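PDB 6FFL: Maltose/maltodextrin transport permease homologue from Bdellovibrio bacteriovorus HD100, which probably captures maltose and maltodextrins for ABC-transporter uptake, through the sugar-binding domain seen here with maltotriose, fused to a membrane permease subunit. Local coordinates for residues V112-L116 and P265-K270. Sequence-based numbering, arbitrary orientation.
Sequences VGNHL and PLVGTK. With GLC (alpha-D-glucopyranose), chain B.
G113 and G268 bind each other twice through their backbones, and this single antiparallel hydrogen-bonded pair anchors a sugar-binding amide. The two bonds are nearly straight: G113 N reaches G268 O at 2.9 Å, and G268 N returns to G113 O at 2.8 Å. G268 O also receives a CA-H...O contact from V112.

Beyond the bridge no further direct backbone bond joins the segments, and N114 sends its side chain to the sugar. With CG anti to the backbone N (chi1 -157°), its amide stands between K270 and a glucose unit of the bound maltotriose. OD1 accepts from K270 NZ at 2.8 Å, the ammonium tilted 35° from the carbonyl plane, and from the sugar hydroxyl O2 at 2.5 Å. One N-H of ND2 is spent on glucose O3 in an almost linear bond of 3.0 Å; the other is shared between two waters, one weakly. This division of labour fixes which end of the amide is oxygen. K270 crosses N114 at about a right angle; its chain, bent at chi3 and chi4, brings NZ to OD1 and also touches another glucose. The lysine charge would be expected to polarise the amide oxygen it meets.

L266 O accepts from a water that in turn accepts from L116 N, and weakly from the nearer of the two waters on N114 ND2, while the farther donates to T269 O. Outside the segments, H115 NE2 is hydrogen-bonded to S331 OG, and T269 OG1 to A111 O.

The buried junction joins the loop before strand 116-121 to strand 266-274. V267 backbone bonds to T339 and M341 continue the sheet into strand 339-340, helix 328-335 packs on H115 and V267, and F165 of helix 164-167 covers N114, L116 and L266.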
loop_
_atom_site.group_PDB
_atom_site.type_symbol
_atom_site.label_atom_id
_atom_site.label_comp_id
_atom_site.label_asym_id
_atom_site.label_seq_id
_atom_site.Cartn_x
_atom_site.Cartn_y
_atom_site.Cartn_z
ATOM N N VAL A 112 -10.686 2.659 -1.991
ATOM C CA VAL A 112 -9.720 3.303 -2.869
ATOM C C VAL A 112 -8.744 4.067 -1.989
ATOM O O VAL A 112 -9.142 4.712 -1.014
ATOM C CB VAL A 112 -10.412 4.228 -3.898
ATOM C CG1 VAL A 112 -9.416 5.122 -4.611
ATOM C CG2 VAL A 112 -11.186 3.376 -4.924
ATOM N N GLY A 113 -7.461 3.970 -2.312
ATOM C CA GLY A 113 -6.458 4.675 -1.534
ATOM C C GLY A 113 -5.136 3.946 -1.651
ATOM O O GLY A 113 -4.496 3.999 -2.699
ATOM N N ASN A 114 -4.736 3.261 -0.588
ATOM C CA ASN A 114 -3.461 2.551 -0.540
ATOM C C ASN A 114 -2.282 3.505 -0.685
ATOM O O ASN A 114 -1.204 3.105 -1.120
ATOM C CB ASN A 114 -3.407 1.450 -1.613
ATOM C CG ASN A 114 -2.415 0.368 -1.268
ATOM O OD1 ASN A 114 -2.435 -0.157 -0.155
ATOM N ND2 ASN A 114 -1.530 0.038 -2.207
ATOM N N HIS A 115 -2.481 4.769 -0.326
ATOM C CA HIS A 115 -1.534 5.835 -0.607
ATOM C C HIS A 115 -0.775 6.224 0.656
ATOM O O HIS A 115 -1.337 6.235 1.758
ATOM C CB HIS A 115 -2.254 7.058 -1.180
ATOM C CG HIS A 115 -3.414 7.533 -0.352
ATOM N ND1 HIS A 115 -4.487 6.722 -0.029
ATOM C CD2 HIS A 115 -3.675 8.738 0.206
ATOM C CE1 HIS A 115 -5.358 7.413 0.688
ATOM N NE2 HIS A 115 -4.888 8.640 0.845
ATOM N N LEU A 116 0.500 6.568 0.481
ATOM C CA LEU A 116 1.337 7.042 1.573
ATOM C C LEU A 116 1.160 8.538 1.798
ATOM O O LEU A 116 0.843 9.299 0.880
ATOM C CB LEU A 116 2.803 6.753 1.283
ATOM C CG LEU A 116 3.151 5.274 1.215
ATOM C CD1 LEU A 116 4.598 5.133 0.724
ATOM C CD2 LEU A 116 2.967 4.611 2.567
ATOM N N PRO A 265 2.491 9.881 -4.211
ATOM C CA PRO A 265 2.124 8.543 -3.733
ATOM C C PRO A 265 1.475 7.742 -4.846
ATOM O O PRO A 265 0.863 8.296 -5.760
ATOM C CB PRO A 265 1.125 8.830 -2.604
ATOM C CG PRO A 265 0.544 10.147 -2.946
ATOM C CD PRO A 265 1.612 10.933 -3.667
ATOM N N LEU A 266 1.637 6.424 -4.783
ATOM C CA LEU A 266 0.917 5.541 -5.693
ATOM C C LEU A 266 -0.488 5.311 -5.150
ATOM O O LEU A 266 -0.652 4.890 -4.003
ATOM C CB LEU A 266 1.657 4.216 -5.855
ATOM C CG LEU A 266 2.974 4.418 -6.614
ATOM C CD1 LEU A 266 3.882 3.213 -6.457
ATOM C CD2 LEU A 266 2.702 4.714 -8.093
ATOM N N VAL A 267 -1.495 5.585 -5.969
ATOM C CA VAL A 267 -2.891 5.523 -5.553
ATOM C C VAL A 267 -3.529 4.334 -6.247
ATOM O O VAL A 267 -3.323 4.127 -7.450
ATOM C CB VAL A 267 -3.637 6.830 -5.881
ATOM C CG1 VAL A 267 -5.110 6.735 -5.483
ATOM C CG2 VAL A 267 -2.959 8.001 -5.152
ATOM N N GLY A 268 -4.284 3.547 -5.495
ATOM C CA GLY A 268 -4.904 2.386 -6.105
ATOM C C GLY A 268 -5.907 1.708 -5.203
ATOM O O GLY A 268 -6.752 2.369 -4.604
ATOM N N THR A 269 -5.822 0.385 -5.097
ATOM C CA THR A 269 -6.764 -0.359 -4.282
ATOM C C THR A 269 -6.088 -1.616 -3.758
ATOM O O THR A 269 -4.976 -1.974 -4.160
ATOM C CB THR A 269 -8.036 -0.712 -5.085
ATOM O OG1 THR A 269 -9.075 -1.131 -4.187
ATOM C CG2 THR A 269 -7.766 -1.839 -6.092
ATOM N N LYS A 270 -6.775 -2.277 -2.842
ATOM C CA LYS A 270 -6.535 -3.679 -2.530
ATOM C C LYS A 270 -7.863 -4.391 -2.741
ATOM O O LYS A 270 -8.909 -3.878 -2.336
ATOM C CB LYS A 270 -6.008 -3.851 -1.094
ATOM C CG LYS A 270 -4.660 -3.132 -0.836
ATOM C CD LYS A 270 -4.287 -3.144 0.640
ATOM C CE LYS A 270 -5.138 -2.146 1.438
ATOM N NZ LYS A 270 -4.942 -0.730 0.989
HETATM C C1 GLC B . 1.186 -1.732 1.971
HETATM C C2 GLC B . 0.509 -1.583 0.615
HETATM C C3 GLC B . 1.134 -2.465 -0.455
HETATM C C4 GLC B . 2.636 -2.204 -0.463
HETATM C C5 GLC B . 3.202 -2.473 0.929
HETATM C C6 GLC B . 4.715 -2.230 0.968
HETATM O O2 GLC B . -0.886 -1.898 0.782
HETATM O O3 GLC B . 0.566 -2.113 -1.728
HETATM O O4 GLC B . 3.265 -3.086 -1.381
HETATM O O5 GLC B . 2.591 -1.564 1.838
HETATM O O6 GLC B . 5.279 -2.825 2.157
HETATM O O HOH W 1 -1.114 1.984 -4.390
HETATM O O HOH W 2 -2.785 -0.151 -5.249
HETATM O O HOH W 3 1.428 5.301 -2.019
#